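Local coordinates for protein HicB3 antitoxin (Yersinia pestis, PDB 4P78) that binds the HicA3 toxin in a toxin-antitoxin complex and so probably neutralises it, as HicB-like antitoxins do with their partner toxins, at residues P4-K9 and P70-E75. Sequence-based numbering, arbitrary orientation.
Sequences PIFIFK and PRLKEE
Leu72 lays its CD2 methyl over one face of the Phe6 ring, a CH-pi contact in which Leu72 CD2 sits 3.6 Å from the ring centroid and only 11° off the normal. Leu72 CD1 lies off the outer rim of the ring on the same side, 3.8 Å from Phe6 CE1. Arg71 meets the ring differently: its NE comes to the edge, 4.0 Å from Phe6 CE2, with the guanidinium plane turned 79° from the ring. The Arg71 chain is bent at chi3 (-68°), and its NH1 forms a salt bridge with Asp69, while NH2 is hydrogen-bonded to Gln56 of the HicA3 toxin chain. Phe8, two residues after Phe6, turns its edge to Glu75: Glu75 O lies in the ring plane, 3.6 Å from Phe8 CD1, and Glu75 CB packs 3.8 Å from Phe8 CE1. Helix 70-75 runs almost parallel to strand 4-9, their axes 9.6 Å apart, against one face of the antiparallel sheet. Within the pair the contact is apolar packing and ring-edge contacts to Arg71 and Glu75, with no hydrogen bond across. The Glu75 carboxylate turns away to a salt bridge with Arg55 of the toxin chain, so the polar ends bordering this apolar contact probably help place the helix at the toxin interface.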
# COMPACT_ATOMS: atom_id res chain seq x y z
N PRO A 4 4.88 2.47 5.68
CA PRO A 4 4.50 2.47 4.27
C PRO A 4 5.72 2.44 3.38
O PRO A 4 6.72 3.09 3.72
CB PRO A 4 3.75 3.78 4.10
CG PRO A 4 4.33 4.68 5.17
CD PRO A 4 4.70 3.79 6.32
N ILE A 5 5.65 1.71 2.27
CA ILE A 5 6.64 1.82 1.20
C ILE A 5 5.92 2.07 -0.11
O ILE A 5 4.77 1.65 -0.29
CB ILE A 5 7.53 0.56 1.09
CG1 ILE A 5 6.67 -0.70 0.95
CG2 ILE A 5 8.48 0.44 2.30
CD1 ILE A 5 7.48 -1.95 0.61
N PHE A 6 6.56 2.78 -1.03
CA PHE A 6 6.05 2.97 -2.38
C PHE A 6 6.87 2.05 -3.27
O PHE A 6 8.10 2.15 -3.26
CB PHE A 6 6.18 4.42 -2.87
CG PHE A 6 5.22 5.39 -2.24
CD1 PHE A 6 4.29 4.97 -1.30
CD2 PHE A 6 5.24 6.72 -2.61
CE1 PHE A 6 3.41 5.88 -0.74
CE2 PHE A 6 4.36 7.63 -2.05
CZ PHE A 6 3.44 7.20 -1.12
N ILE A 7 6.23 1.15 -4.02
CA ILE A 7 7.01 0.31 -4.90
C ILE A 7 6.55 0.34 -6.35
O ILE A 7 5.39 0.63 -6.67
CB ILE A 7 7.04 -1.16 -4.41
CG1 ILE A 7 5.71 -1.84 -4.60
CG2 ILE A 7 7.49 -1.25 -2.96
CD1 ILE A 7 5.75 -3.30 -4.22
N PHE A 8 7.50 0.02 -7.23
CA PHE A 8 7.35 0.18 -8.66
C PHE A 8 7.90 -1.05 -9.34
O PHE A 8 8.92 -1.60 -8.91
CB PHE A 8 8.09 1.43 -9.15
CG PHE A 8 7.67 2.68 -8.44
CD1 PHE A 8 6.67 3.48 -8.96
CD2 PHE A 8 8.27 3.03 -7.24
CE1 PHE A 8 6.29 4.63 -8.30
CE2 PHE A 8 7.87 4.17 -6.58
CZ PHE A 8 6.88 4.97 -7.11
N LYS A 9 7.23 -1.49 -10.40
CA LYS A 9 7.67 -2.68 -11.14
C LYS A 9 8.97 -2.43 -11.91
O LYS A 9 9.13 -1.40 -12.55
CB LYS A 9 6.58 -3.12 -12.10
CG LYS A 9 6.14 -4.55 -11.89
CD LYS A 9 7.25 -5.50 -12.23
CE LYS A 9 7.04 -6.87 -11.61
NZ LYS A 9 8.28 -7.69 -11.72
N PRO A 70 0.78 12.26 -4.87
CA PRO A 70 0.81 12.19 -6.34
C PRO A 70 1.84 11.22 -6.90
O PRO A 70 1.69 10.79 -8.04
CB PRO A 70 1.15 13.63 -6.75
CG PRO A 70 1.82 14.21 -5.57
CD PRO A 70 1.17 13.59 -4.38
N ARG A 71 2.86 10.88 -6.11
CA ARG A 71 3.91 9.98 -6.59
C ARG A 71 3.33 8.60 -6.89
O ARG A 71 3.81 7.90 -7.78
CB ARG A 71 5.05 9.88 -5.58
CG ARG A 71 5.83 11.18 -5.44
CD ARG A 71 6.86 11.10 -4.34
NE ARG A 71 6.25 11.02 -3.02
CZ ARG A 71 6.94 11.00 -1.88
NH1 ARG A 71 6.31 10.92 -0.71
NH2 ARG A 71 8.26 11.05 -1.92
N LEU A 72 2.29 8.21 -6.16
CA LEU A 72 1.65 6.94 -6.45
C LEU A 72 1.00 6.98 -7.83
O LEU A 72 1.23 6.09 -8.66
CB LEU A 72 0.63 6.59 -5.37
CG LEU A 72 1.29 6.17 -4.05
CD1 LEU A 72 0.26 5.91 -2.95
CD2 LEU A 72 2.23 4.97 -4.23
N LYS A 73 0.23 8.02 -8.09
CA LYS A 73 -0.45 8.21 -9.37
C LYS A 73 0.53 8.32 -10.56
O LYS A 73 0.33 7.70 -11.61
CB LYS A 73 -1.33 9.45 -9.30
CG LYS A 73 -2.41 9.38 -8.19
CD LYS A 73 -2.28 10.55 -7.22
CE LYS A 73 -3.31 10.52 -6.08
NZ LYS A 73 -3.86 11.89 -5.80
N GLU A 74 1.60 9.09 -10.38
CA GLU A 74 2.55 9.41 -11.46
C GLU A 74 3.19 8.24 -12.20
O GLU A 74 3.34 8.28 -13.43
CB GLU A 74 3.69 10.27 -10.90
CG GLU A 74 3.33 11.70 -10.60
CD GLU A 74 4.43 12.41 -9.83
OE1 GLU A 74 4.20 13.54 -9.33
OE2 GLU A 74 5.54 11.82 -9.71
N GLU A 75 3.63 7.22 -11.48
CA GLU A 75 4.54 6.26 -12.10
C GLU A 75 4.15 4.80 -11.90
O GLU A 75 4.97 3.90 -12.12
CB GLU A 75 5.97 6.48 -11.57
CG GLU A 75 6.59 7.83 -11.97
CD GLU A 75 6.80 7.97 -13.48
OE1 GLU A 75 6.57 6.99 -14.23
OE2 GLU A 75 7.19 9.08 -13.91